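Local coordinates for protein peroxiredoxin 6 (Arenicola marina, PDB 2V2G) that probably reduces hydrogen peroxide and organic hydroperoxides to water and alcohols as a thiol-specific antioxidant peroxidase, at residues H37-T42 / S70-A75; L66-C71 / M94-I99; I156-D161 / A175-G180; K169-P174 / D181-V186. The protein carries 1 engineered substitution. One frame throughout, in Å; residues are numbered along the deposited sequence.

Interaction 1. Residues H37-T42 / S70-A75. With BEZ (benzoic acid), chain E.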
loop_
_atom_site.group_PDB
_atom_site.type_symbol
_atom_site.label_atom_id
_atom_site.label_comp_id
_atom_site.label_asym_id
_atom_site.label_seq_id
_atom_site.Cartn_x
_atom_site.Cartn_y
_atom_site.Cartn_z
ATOM N N HIS A 37 -7.254 0.363 12.391
ATOM C CA HIS A 37 -8.521 0.831 11.915
ATOM C C HIS A 37 -9.042 2.000 12.755
ATOM O O HIS A 37 -8.616 2.200 13.892
ATOM C CB HIS A 37 -9.576 -0.291 11.907
ATOM C CG HIS A 37 -9.943 -0.764 13.282
ATOM N ND1 HIS A 37 -9.177 -1.675 13.980
ATOM C CD2 HIS A 37 -10.995 -0.463 14.083
ATOM C CE1 HIS A 37 -9.721 -1.870 15.177
ATOM N NE2 HIS A 37 -10.808 -1.125 15.280
ATOM N N PRO A 38 -9.914 2.841 12.167
ATOM C CA PRO A 38 -10.281 4.101 12.863
ATOM C C PRO A 38 -11.050 3.968 14.168
ATOM O O PRO A 38 -10.687 4.600 15.148
ATOM C CB PRO A 38 -11.049 4.892 11.787
ATOM C CG PRO A 38 -10.646 4.266 10.502
ATOM C CD PRO A 38 -10.409 2.824 10.768
ATOM N N ARG A 39 -12.065 3.098 14.202
ATOM C CA ARG A 39 -12.957 3.049 15.330
ATOM C C ARG A 39 -13.636 1.679 15.364
ATOM O O ARG A 39 -14.037 1.176 14.347
ATOM C CB ARG A 39 -14.045 4.163 15.213
ATOM C CG ARG A 39 -14.654 4.540 16.503
ATOM C CD ARG A 39 -13.727 5.467 17.154
ATOM N NE ARG A 39 -14.085 5.805 18.515
ATOM C CZ ARG A 39 -14.911 6.805 18.835
ATOM N NH1 ARG A 39 -15.518 7.533 17.888
ATOM N NH2 ARG A 39 -15.159 7.048 20.118
ATOM N N ASP A 40 -13.774 1.130 16.564
ATOM C CA ASP A 40 -14.620 -0.052 16.791
ATOM C C ASP A 40 -16.050 0.290 16.504
ATOM O O ASP A 40 -16.434 1.464 16.549
ATOM C CB ASP A 40 -14.494 -0.578 18.235
ATOM C CG ASP A 40 -13.099 -1.044 18.574
ATOM O OD1 ASP A 40 -12.167 -0.915 17.722
ATOM O OD2 ASP A 40 -12.945 -1.491 19.751
ATOM N N PHE A 41 -16.864 -0.737 16.226
ATOM C CA PHE A 41 -18.285 -0.546 15.971
ATOM C C PHE A 41 -18.539 0.386 14.761
ATOM O O PHE A 41 -19.457 1.246 14.792
ATOM C CB PHE A 41 -19.082 -0.024 17.209
ATOM C CG PHE A 41 -18.908 -0.830 18.502
ATOM C CD1 PHE A 41 -19.469 -2.102 18.659
ATOM C CD2 PHE A 41 -18.197 -0.303 19.571
ATOM C CE1 PHE A 41 -19.317 -2.823 19.835
ATOM C CE2 PHE A 41 -18.052 -1.015 20.748
ATOM C CZ PHE A 41 -18.625 -2.288 20.884
ATOM N N THR A 42 -17.704 0.247 13.745
ATOM C CA THR A 42 -17.944 0.892 12.469
ATOM C C THR A 42 -17.869 -0.147 11.360
ATOM O O THR A 42 -17.193 -1.191 11.517
ATOM C CB THR A 42 -16.974 2.043 12.258
ATOM O OG1 THR A 42 -15.647 1.500 12.217
ATOM C CG2 THR A 42 -17.149 3.084 13.344
ATOM N N SER A 70 -6.631 0.033 17.260
ATOM C CA SER A 70 -7.310 1.319 17.151
ATOM C C SER A 70 -7.129 2.123 18.459
ATOM O O SER A 70 -6.569 1.645 19.460
ATOM C CB SER A 70 -8.799 1.139 16.834
ATOM O OG SER A 70 -9.596 0.868 18.018
ATOM N N CYS A 71 -7.623 3.341 18.465
ATOM C CA CYS A 71 -7.478 4.179 19.683
ATOM C C CYS A 71 -8.574 3.899 20.726
ATOM O O CYS A 71 -8.635 4.537 21.750
ATOM C CB CYS A 71 -7.358 5.677 19.403
ATOM S SG CYS A 71 -6.017 6.095 18.225
ATOM N N ASP A 72 -9.436 2.930 20.458
ATOM C CA ASP A 72 -10.470 2.577 21.433
ATOM C C ASP A 72 -9.905 1.766 22.613
ATOM O O ASP A 72 -8.781 1.276 22.562
ATOM C CB ASP A 72 -11.560 1.765 20.737
ATOM C CG ASP A 72 -12.292 2.581 19.683
ATOM O OD1 ASP A 72 -13.079 3.484 20.079
ATOM O OD2 ASP A 72 -12.029 2.336 18.472
ATOM N N ASN A 73 -10.712 1.600 23.653
ATOM C CA ASN A 73 -10.299 0.866 24.823
ATOM C C ASN A 73 -10.488 -0.652 24.689
ATOM O O ASN A 73 -11.196 -1.143 23.796
ATOM C CB ASN A 73 -10.932 1.443 26.123
ATOM C CG ASN A 73 -12.445 1.239 26.211
ATOM O OD1 ASN A 73 -12.980 0.246 25.741
ATOM N ND2 ASN A 73 -13.122 2.168 26.845
ATOM N N VAL A 74 -9.856 -1.397 25.574
ATOM C CA VAL A 74 -9.869 -2.863 25.495
ATOM C C VAL A 74 -11.295 -3.466 25.672
ATOM O O VAL A 74 -11.665 -4.440 25.001
ATOM C CB VAL A 74 -8.874 -3.483 26.520
ATOM C CG1 VAL A 74 -8.996 -5.041 26.557
ATOM C CG2 VAL A 74 -7.458 -3.039 26.210
ATOM N N ALA A 75 -12.093 -2.891 26.575
ATOM C CA ALA A 75 -13.484 -3.345 26.786
ATOM C C ALA A 75 -14.328 -3.252 25.511
ATOM O O ALA A 75 -15.023 -4.204 25.130
ATOM C CB ALA A 75 -14.107 -2.555 27.949
HETATM C C BEZ E . -16.039 2.492 8.762
HETATM O O1 BEZ E . -17.116 2.366 8.022
HETATM O O2 BEZ E . -15.285 1.568 9.289
HETATM C C1 BEZ E . -15.758 3.929 9.009
HETATM C C2 BEZ E . -15.016 4.303 10.114
HETATM C C3 BEZ E . -14.780 5.632 10.333
HETATM C C4 BEZ E . -15.340 6.585 9.481
HETATM C C5 BEZ E . -16.072 6.221 8.342
HETATM C C6 BEZ E . -16.297 4.868 8.109
HETATM O O HOH W 1 -8.051 4.557 15.830
HETATM O O HOH W 2 -13.378 5.347 22.380
#
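Asp72 turns its carboxylate into the loop 37-42 and serves two donors with its two oxygens. Asp40 N donates to Asp72 OD2 over 2.9 Å at 165°, arriving from above the carboxylate plane. Arg39 NE forms a salt bridge with Asp72 OD1 at 3.0 Å, on the syn lone pair, with guanidinium and carboxylate only 2° from coplanar; a bend at chi2 (81°) brings the arginine back to this site. The tight part lies deeper. There the CB of Ser70 sits over one face of the His37 imidazole, 3.6 Å from the ring centroid, a CH-pi contact, while His37 NE2 donates in the ring plane to Asp40 OD1 at 2.8 Å. The pair sits in the loop after strand 31-36 of this thioredoxin-like fold, which leads into helix 43-54 and the predicted peroxidatic position; Ser45, the engineered replacement there, lies beside His37. Asp40 OD1 and Asp72 OD2 approach to 3.3 Å as two acceptors, a repulsion probably eased by His37 NE2 and Asp40 N, their respective donors; the single Ser70 hydroxyl lies within reach of both oxygens, its proton unassigned. The looser side is at Arg39, which is partly exposed: water 2 donates to Asp72 OD1 and accepts only a weak bond from Arg39 NH2. Farther along, Thr42 OG1 lies 3.0 Å from O2 of the bound benzoic acid, which also bonds Arg128.

Interaction 2. Residues L66-C71 / M94-I99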
loop_
_atom_site.group_PDB
_atom_site.type_symbol
_atom_site.label_atom_id
_atom_site.label_comp_id
_atom_site.label_asym_id
_atom_site.label_seq_id
_atom_site.Cartn_x
_atom_site.Cartn_y
_atom_site.Cartn_z
ATOM N N LEU A 66 -0.385 -11.847 13.312
ATOM C CA LEU A 66 -1.239 -10.696 13.149
ATOM C C LEU A 66 -1.577 -9.922 14.429
ATOM O O LEU A 66 -1.770 -10.534 15.485
ATOM C CB LEU A 66 -2.581 -11.187 12.578
ATOM C CG LEU A 66 -2.618 -11.745 11.167
ATOM C CD1 LEU A 66 -3.808 -12.774 10.997
ATOM C CD2 LEU A 66 -2.664 -10.587 10.191
ATOM N N ILE A 67 -1.708 -8.608 14.299
ATOM C CA ILE A 67 -2.109 -7.748 15.411
ATOM C C ILE A 67 -2.808 -6.480 14.928
ATOM O O ILE A 67 -2.324 -5.847 14.038
ATOM C CB ILE A 67 -0.952 -7.455 16.453
ATOM C CG1 ILE A 67 -1.468 -6.730 17.666
ATOM C CG2 ILE A 67 0.203 -6.693 15.848
ATOM C CD1 ILE A 67 -0.552 -6.971 18.956
ATOM N N ALA A 68 -4.011 -6.250 15.488
ATOM C CA ALA A 68 -4.837 -5.082 15.149
ATOM C C ALA A 68 -4.649 -3.951 16.167
ATOM O O ALA A 68 -4.088 -4.154 17.221
ATOM C CB ALA A 68 -6.273 -5.495 15.015
ATOM N N LEU A 69 -5.145 -2.756 15.825
ATOM C CA LEU A 69 -4.953 -1.524 16.587
ATOM C C LEU A 69 -5.989 -0.502 16.244
ATOM O O LEU A 69 -6.249 -0.237 15.073
ATOM C CB LEU A 69 -3.608 -0.938 16.323
ATOM C CG LEU A 69 -3.256 0.284 17.161
ATOM C CD1 LEU A 69 -1.757 0.254 17.436
ATOM C CD2 LEU A 69 -3.747 1.620 16.516
ATOM N N SER A 70 -6.631 0.033 17.260
ATOM C CA SER A 70 -7.310 1.319 17.151
ATOM C C SER A 70 -7.129 2.123 18.459
ATOM O O SER A 70 -6.569 1.645 19.460
ATOM C CB SER A 70 -8.799 1.139 16.834
ATOM O OG SER A 70 -9.596 0.868 18.018
ATOM N N CYS A 71 -7.623 3.341 18.465
ATOM C CA CYS A 71 -7.478 4.179 19.683
ATOM C C CYS A 71 -8.574 3.899 20.726
ATOM O O CYS A 71 -8.635 4.537 21.750
ATOM C CB CYS A 71 -7.358 5.677 19.403
ATOM S SG CYS A 71 -6.017 6.095 18.225
ATOM N N MET A 94 -11.160 -15.107 18.800
ATOM C CA MET A 94 -10.412 -14.195 17.973
ATOM C C MET A 94 -9.029 -14.720 17.730
ATOM O O MET A 94 -8.343 -15.101 18.676
ATOM C CB MET A 94 -10.253 -12.831 18.630
ATOM C CG MET A 94 -11.480 -12.027 18.602
ATOM S SD MET A 94 -11.936 -11.590 16.921
ATOM C CE MET A 94 -10.940 -10.143 16.576
ATOM N N PRO A 95 -8.618 -14.761 16.469
ATOM C CA PRO A 95 -7.325 -15.339 16.189
ATOM C C PRO A 95 -6.154 -14.387 16.370
ATOM O O PRO A 95 -5.035 -14.843 16.198
ATOM C CB PRO A 95 -7.458 -15.770 14.730
ATOM C CG PRO A 95 -8.385 -14.737 14.153
ATOM C CD PRO A 95 -9.322 -14.350 15.238
ATOM N N TYR A 96 -6.397 -13.103 16.687
ATOM C CA TYR A 96 -5.333 -12.090 16.865
ATOM C C TYR A 96 -5.704 -11.060 17.963
ATOM O O TYR A 96 -6.888 -10.781 18.198
ATOM C CB TYR A 96 -5.014 -11.324 15.551
ATOM C CG TYR A 96 -6.241 -10.755 14.867
ATOM C CD1 TYR A 96 -6.823 -9.586 15.308
ATOM C CD2 TYR A 96 -6.864 -11.447 13.833
ATOM C CE1 TYR A 96 -8.010 -9.094 14.724
ATOM C CE2 TYR A 96 -8.038 -10.935 13.221
ATOM C CZ TYR A 96 -8.608 -9.792 13.692
ATOM O OH TYR A 96 -9.756 -9.294 13.123
ATOM N N PRO A 97 -4.671 -10.468 18.613
ATOM C CA PRO A 97 -4.978 -9.403 19.611
ATOM C C PRO A 97 -5.344 -8.063 18.956
ATOM O O PRO A 97 -4.997 -7.834 17.767
ATOM C CB PRO A 97 -3.653 -9.229 20.364
ATOM C CG PRO A 97 -2.681 -10.276 19.815
ATOM C CD PRO A 97 -3.220 -10.710 18.490
ATOM N N ILE A 98 -5.998 -7.185 19.729
ATOM C CA ILE A 98 -6.263 -5.795 19.282
ATOM C C ILE A 98 -5.674 -4.863 20.335
ATOM O O ILE A 98 -6.012 -4.979 21.522
ATOM C CB ILE A 98 -7.759 -5.489 19.126
ATOM C CG1 ILE A 98 -8.496 -6.619 18.374
ATOM C CG2 ILE A 98 -7.948 -4.149 18.365
ATOM C CD1 ILE A 98 -10.032 -6.348 18.124
ATOM N N ILE A 99 -4.771 -3.993 19.927
ATOM C CA ILE A 99 -4.099 -3.010 20.771
ATOM C C ILE A 99 -5.012 -1.814 21.015
ATOM O O ILE A 99 -5.720 -1.380 20.060
ATOM C CB ILE A 99 -2.828 -2.536 20.093
ATOM C CG1 ILE A 99 -1.828 -3.671 19.994
ATOM C CG2 ILE A 99 -2.230 -1.264 20.845
ATOM C CD1 ILE A 99 -0.662 -3.341 18.994
#
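Ala68 pairs with Ile98 and Leu69 with Ile99 as parallel neighbours, the joining of strands 64-70 and 98-100 in a beta-alpha-beta unit whose crossover is helix 74-88. Three backbone hydrogen bonds supply the polar evidence. Ala68 N donates to Pro97 O at 2.9 Å, Ile99 N returns a bond to Ala68 O at 2.8 Å and 176°, and Ser70 N reaches Ile99 O at a longer 3.3 Å. Two CA-H...O contacts lie between these rungs, from Ile98 CA to Ala68 O and from Leu69 CA to Ile99 O. The apolar contacts divide between the two faces of the sheet. On the face of Ala68 and Ile98, the small Ala68 CB meets Ile98 CG2 and stands obliquely to the Tyr96 ring, 4.0 Å from its CE1; the phenol oxygen of Tyr96 is bonded to the carbonyl of Leu49 in helix 43-54. On the face of Leu69 and Ile99, Ile99 spreads its branches between two partners. Its CG2 lies against Leu69 CD1, while CG1, anti to the carbonyl carbon (chi1 -66°), carries the other branch to Ile67. The two isoleucine side chains cross there at about a right angle, their CD1 atoms 3.6 Å apart.

Interaction 3. Residues I156-D161 / A175-G180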
loop_
_atom_site.group_PDB
_atom_site.type_symbol
_atom_site.label_atom_id
_atom_site.label_comp_id
_atom_site.label_asym_id
_atom_site.label_seq_id
_atom_site.Cartn_x
_atom_site.Cartn_y
_atom_site.Cartn_z
ATOM N N ILE A 156 -2.066 -8.020 0.437
ATOM C CA ILE A 156 -1.184 -8.144 1.594
ATOM C C ILE A 156 -0.542 -9.552 1.597
ATOM O O ILE A 156 0.677 -9.666 1.756
ATOM C CB ILE A 156 -1.945 -7.841 2.921
ATOM C CG1 ILE A 156 -2.299 -6.336 2.914
ATOM C CG2 ILE A 156 -1.016 -8.103 4.131
ATOM C CD1 ILE A 156 -3.386 -5.955 3.868
ATOM N N LEU A 157 -1.348 -10.583 1.358
ATOM C CA LEU A 157 -0.791 -11.952 1.242
ATOM C C LEU A 157 0.181 -12.024 0.063
ATOM O O LEU A 157 1.246 -12.668 0.155
ATOM C CB LEU A 157 -1.847 -13.018 1.194
ATOM C CG LEU A 157 -2.627 -13.167 2.513
ATOM C CD1 LEU A 157 -3.935 -13.838 2.306
ATOM C CD2 LEU A 157 -1.781 -13.959 3.504
ATOM N N ARG A 158 -0.157 -11.394 -1.062
ATOM C CA ARG A 158 0.737 -11.466 -2.260
ATOM C C ARG A 158 2.103 -10.884 -1.940
ATOM O O ARG A 158 3.147 -11.450 -2.282
ATOM C CB ARG A 158 0.100 -10.748 -3.471
ATOM C CG ARG A 158 0.779 -10.885 -4.833
ATOM C CD ARG A 158 0.156 -9.996 -5.858
ATOM N NE ARG A 158 0.632 -8.631 -5.673
ATOM C CZ ARG A 158 1.804 -8.173 -6.068
ATOM N NH1 ARG A 158 2.669 -8.918 -6.759
ATOM N NH2 ARG A 158 2.141 -6.934 -5.735
ATOM N N VAL A 159 2.119 -9.693 -1.325
ATOM C CA VAL A 159 3.387 -9.064 -0.979
ATOM C C VAL A 159 4.142 -9.814 0.097
ATOM O O VAL A 159 5.360 -9.824 0.034
ATOM C CB VAL A 159 3.273 -7.568 -0.719
ATOM C CG1 VAL A 159 2.666 -6.852 -1.943
ATOM C CG2 VAL A 159 2.463 -7.243 0.529
ATOM N N ILE A 160 3.464 -10.433 1.044
ATOM C CA ILE A 160 4.149 -11.320 1.998
ATOM C C ILE A 160 4.906 -12.413 1.261
ATOM O O ILE A 160 6.093 -12.656 1.527
ATOM C CB ILE A 160 3.210 -11.948 3.089
ATOM C CG1 ILE A 160 2.764 -10.809 4.045
ATOM C CG2 ILE A 160 3.932 -13.138 3.791
ATOM C CD1 ILE A 160 1.539 -11.186 4.900
ATOM N N ASP A 161 4.248 -13.051 0.291
ATOM C CA ASP A 161 4.919 -14.103 -0.532
ATOM C C ASP A 161 6.153 -13.549 -1.222
ATOM O O ASP A 161 7.220 -14.173 -1.255
ATOM C CB ASP A 161 3.924 -14.716 -1.509
ATOM C CG ASP A 161 2.852 -15.512 -0.800
ATOM O OD1 ASP A 161 3.089 -15.962 0.352
ATOM O OD2 ASP A 161 1.779 -15.780 -1.365
ATOM N N ALA A 175 5.964 -6.640 -11.806
ATOM C CA ALA A 175 4.627 -6.059 -11.690
ATOM C C ALA A 175 3.616 -7.213 -11.710
ATOM O O ALA A 175 3.684 -8.062 -12.573
ATOM C CB ALA A 175 4.348 -5.118 -12.873
ATOM N N ASP A 176 2.658 -7.172 -10.794
ATOM C CA ASP A 176 1.532 -8.107 -10.813
ATOM C C ASP A 176 1.894 -9.590 -10.649
ATOM O O ASP A 176 1.077 -10.487 -10.920
ATOM C CB ASP A 176 0.716 -7.910 -12.087
ATOM C CG ASP A 176 0.143 -6.509 -12.182
ATOM O OD1 ASP A 176 -0.432 -5.979 -11.226
ATOM O OD2 ASP A 176 0.353 -5.939 -13.235
ATOM N N TRP A 177 3.102 -9.852 -10.166
ATOM C CA TRP A 177 3.520 -11.245 -9.908
ATOM C C TRP A 177 2.595 -11.965 -8.960
ATOM O O TRP A 177 2.170 -11.416 -7.944
ATOM C CB TRP A 177 4.920 -11.227 -9.358
ATOM C CG TRP A 177 5.457 -12.534 -8.825
ATOM C CD1 TRP A 177 6.193 -13.475 -9.493
ATOM C CD2 TRP A 177 5.375 -12.978 -7.463
ATOM N NE1 TRP A 177 6.560 -14.472 -8.631
ATOM C CE2 TRP A 177 6.065 -14.197 -7.385
ATOM C CE3 TRP A 177 4.790 -12.444 -6.283
ATOM C CZ2 TRP A 177 6.200 -14.893 -6.173
ATOM C CZ3 TRP A 177 4.940 -13.104 -5.120
ATOM C CH2 TRP A 177 5.612 -14.334 -5.080
ATOM N N GLN A 178 2.312 -13.224 -9.284
ATOM C CA GLN A 178 1.671 -14.145 -8.343
ATOM C C GLN A 178 2.598 -15.313 -8.042
ATOM O O GLN A 178 3.399 -15.723 -8.926
ATOM C CB GLN A 178 0.365 -14.695 -8.893
ATOM C CG GLN A 178 -0.742 -13.636 -9.154
ATOM C CD GLN A 178 -1.346 -13.095 -7.866
ATOM O OE1 GLN A 178 -1.840 -11.972 -7.851
ATOM N NE2 GLN A 178 -1.281 -13.863 -6.773
ATOM N N PRO A 179 2.525 -15.840 -6.796
ATOM C CA PRO A 179 3.357 -16.976 -6.478
ATOM C C PRO A 179 3.301 -18.075 -7.556
ATOM O O PRO A 179 2.207 -18.473 -8.047
ATOM C CB PRO A 179 2.776 -17.482 -5.148
ATOM C CG PRO A 179 2.205 -16.306 -4.515
ATOM C CD PRO A 179 1.733 -15.384 -5.637
ATOM N N GLY A 180 4.486 -18.558 -7.960
ATOM C CA GLY A 180 4.629 -19.556 -8.978
ATOM C C GLY A 180 5.003 -18.963 -10.330
ATOM O O GLY A 180 5.545 -19.667 -11.178
#
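The indole of Trp177 presents its edge to helix 153-168: Arg158 O lies in the ring plane, 3.7 Å from CZ3, and Asp161 CB meets the same rim 4.0 Å from CH2. One face of the indole carries the backbone N of Pro179, 3.7 Å above the plane and offset toward the rim. The guanidinium of Arg158 is likewise approached at its edge, where NH1 donates to Trp177 O over 2.8 Å at 162°. That bond lies in both the guanidinium and the carbonyl planes and uses a lone pair of the oxygen. Asp176 CA lies over a guanidinium face. The chain of Arg158 leaves the helix extended and then bends at chi3 (78°), which turns its end toward the loop; its CD rests 3.4 Å from Gln178 OE1, with guanidinium and amide planes 64° apart. At the other end of the contact Asp161 and Pro179 cross at about a right angle, Asp161 OD2 lying 3.2 Å from CG of the proline. Asp161 also forms a salt bridge with Arg62, and Arg158 one with Glu155. The loop between strands 171-172 and 183-185 thus folds back along helix 153-168. Leu157 and Ile160 of this helix pack on helix 56-61, Val159 packs on strand 124-133, and Arg158 NH2 bonds to Gly150 O of the second subunit.

Interaction 4. Residues K169-P174 / D181-V186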
loop_
_atom_site.group_PDB
_atom_site.type_symbol
_atom_site.label_atom_id
_atom_site.label_comp_id
_atom_site.label_asym_id
_atom_site.label_seq_id
_atom_site.Cartn_x
_atom_site.Cartn_y
_atom_site.Cartn_z
ATOM N N LYS A 169 16.224 -15.507 -1.757
ATOM C CA LYS A 169 16.759 -15.746 -3.109
ATOM C C LYS A 169 17.077 -14.434 -3.842
ATOM O O LYS A 169 16.430 -13.419 -3.616
ATOM C CB LYS A 169 15.756 -16.610 -3.896
ATOM C CG LYS A 169 15.342 -17.927 -3.172
ATOM C CD LYS A 169 16.455 -18.895 -3.202
ATOM C CE LYS A 169 16.086 -20.167 -2.439
ATOM N NZ LYS A 169 17.164 -21.140 -2.477
ATOM N N LYS A 170 18.037 -14.478 -4.774
ATOM C CA LYS A 170 18.541 -13.277 -5.507
ATOM C C LYS A 170 17.646 -12.920 -6.692
ATOM O O LYS A 170 18.068 -12.739 -7.836
ATOM C CB LYS A 170 19.983 -13.503 -5.944
ATOM C CG LYS A 170 20.900 -13.747 -4.748
ATOM C CD LYS A 170 22.301 -13.909 -5.192
ATOM C CE LYS A 170 23.232 -13.912 -3.973
ATOM N NZ LYS A 170 24.635 -14.227 -4.319
ATOM N N VAL A 171 16.390 -12.771 -6.336
ATOM C CA VAL A 171 15.363 -12.436 -7.319
ATOM C C VAL A 171 14.535 -11.263 -6.792
ATOM O O VAL A 171 14.560 -10.971 -5.630
ATOM C CB VAL A 171 14.411 -13.610 -7.700
ATOM C CG1 VAL A 171 15.235 -14.762 -8.329
ATOM C CG2 VAL A 171 13.561 -14.113 -6.442
ATOM N N ALA A 172 13.761 -10.671 -7.690
ATOM C CA ALA A 172 12.757 -9.643 -7.317
ATOM C C ALA A 172 11.516 -9.975 -8.117
ATOM O O ALA A 172 11.588 -10.500 -9.206
ATOM C CB ALA A 172 13.260 -8.222 -7.613
ATOM N N THR A 173 10.332 -9.619 -7.600
ATOM C CA THR A 173 9.092 -10.054 -8.211
ATOM C C THR A 173 8.522 -8.904 -9.093
ATOM O O THR A 173 8.431 -7.735 -8.661
ATOM C CB THR A 173 8.027 -10.481 -7.172
ATOM O OG1 THR A 173 7.754 -9.449 -6.238
ATOM C CG2 THR A 173 8.521 -11.772 -6.437
ATOM N N PRO A 174 8.190 -9.263 -10.354
ATOM C CA PRO A 174 7.765 -8.219 -11.301
ATOM C C PRO A 174 6.372 -7.637 -11.031
ATOM O O PRO A 174 5.657 -8.107 -10.171
ATOM C CB PRO A 174 7.853 -8.901 -12.659
ATOM C CG PRO A 174 7.668 -10.329 -12.350
ATOM C CD PRO A 174 8.332 -10.570 -10.996
ATOM N N ASP A 181 4.798 -17.636 -10.491
ATOM C CA ASP A 181 5.125 -16.931 -11.761
ATOM C C ASP A 181 6.626 -16.716 -11.857
ATOM O O ASP A 181 7.301 -16.610 -10.836
ATOM C CB ASP A 181 4.432 -15.539 -11.831
ATOM C CG ASP A 181 2.895 -15.631 -12.046
ATOM O OD1 ASP A 181 2.405 -16.742 -12.378
ATOM O OD2 ASP A 181 2.208 -14.578 -11.849
ATOM N N ARG A 182 7.144 -16.518 -13.058
ATOM C CA ARG A 182 8.561 -16.183 -13.179
ATOM C C ARG A 182 8.954 -14.855 -12.446
ATOM O O ARG A 182 8.130 -13.944 -12.317
ATOM C CB ARG A 182 8.971 -16.118 -14.639
ATOM C CG ARG A 182 8.278 -15.047 -15.390
ATOM C CD ARG A 182 8.507 -15.132 -16.860
ATOM N NE ARG A 182 7.762 -14.046 -17.499
ATOM C CZ ARG A 182 7.819 -13.788 -18.798
ATOM N NH1 ARG A 182 8.648 -14.485 -19.569
ATOM N NH2 ARG A 182 7.050 -12.834 -19.311
ATOM N N CYS A 183 10.177 -14.831 -11.914
ATOM C CA CYS A 183 10.738 -13.710 -11.208
ATOM C C CYS A 183 11.832 -13.052 -12.060
ATOM O O CYS A 183 12.239 -13.620 -13.107
ATOM C CB CYS A 183 11.331 -14.213 -9.878
ATOM S SG CYS A 183 10.096 -14.903 -8.797
ATOM N N MET A 184 12.331 -11.909 -11.600
ATOM C CA MET A 184 13.469 -11.296 -12.212
ATOM C C MET A 184 14.713 -11.559 -11.431
ATOM O O MET A 184 14.709 -11.512 -10.210
ATOM C CB MET A 184 13.262 -9.774 -12.351
ATOM C CG MET A 184 11.925 -9.353 -12.819
ATOM S SD MET A 184 11.355 -10.084 -14.352
ATOM C CE MET A 184 12.655 -9.670 -15.386
ATOM N N VAL A 185 15.807 -11.829 -12.138
ATOM C CA VAL A 185 17.132 -11.964 -11.507
ATOM C C VAL A 185 17.599 -10.528 -11.180
ATOM O O VAL A 185 17.523 -9.650 -12.025
ATOM C CB VAL A 185 18.131 -12.630 -12.424
ATOM C CG1 VAL A 185 19.505 -12.708 -11.750
ATOM C CG2 VAL A 185 17.656 -14.062 -12.740
ATOM N N VAL A 186 18.056 -10.318 -9.961
ATOM C CA VAL A 186 18.435 -8.970 -9.514
ATOM C C VAL A 186 19.695 -8.536 -10.266
ATOM O O VAL A 186 20.544 -9.368 -10.607
ATOM C CB VAL A 186 18.570 -8.897 -7.971
ATOM C CG1 VAL A 186 17.221 -9.220 -7.292
ATOM C CG2 VAL A 186 19.750 -9.813 -7.506
#
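Met184 O receives the shortest hydrogen bond of the contact, from Ala172 N at 2.8 Å and 158°, with the donor in the carbonyl plane. The CA of Val171 approaches the same oxygen at 3.1 Å as a CA-H...O contact. Met184 N returns a bond to Ala172 O at 2.9 Å, making Ala172 and Met184 a hydrogen-bonded antiparallel pair, whereas Val171 and Val185 form the neighbouring non-hydrogen-bonded pair. Val186 N extends the ladder to Lys170 O at 3.2 Å; Lys170 centres an inverse gamma turn. Apolar groups fill in beside the ladder. The side chain of Met184, bent at both chi2 (-54°) and chi3 (-55°), folds back so that SD lies 4.1 Å from Pro174 CB. On the same face Val186 CG1 meets Ala172 CB, also at 4.1 Å. Val171 CB packs against Cys183 CB at 3.8 Å. Both of these side chains also touch Leu165 of helix 153-168, while Val44 and Pro43 of the second subunit pack on Ala172 and Met184. Strands 171-172 and 183-185 form a beta hairpin at the edge of a four-stranded antiparallel sheet, with strand 214-216 beyond 183-185; the hairpin falls in the region matching the C-terminal domain family of 1-Cys peroxiredoxins.

How the interactions relate
Interactions 1 and 2 form one continuous block: they share Ser70 and Cys71, their centres are 10 Å apart, and His37 N lies 2.9 Å from Leu69 O, a probable hydrogen bond. The shared strand end lies near the site: the side chain of Ser70 is about 7 Å from that of Ser45 and about 10 Å from the bound benzoic acid. Interactions 3 and 4 form a second block, 11 Å between centres, with alternating segments and Trp177 NE1 packed 3.6 Å from Cys183 SG. The blocks lie on opposite sides of the chain's centre. Dimerisation relates them: interaction 4 meets pocket residues of the second subunit, and the Ala172 side chain is about 4 Å from a bound benzoic acid.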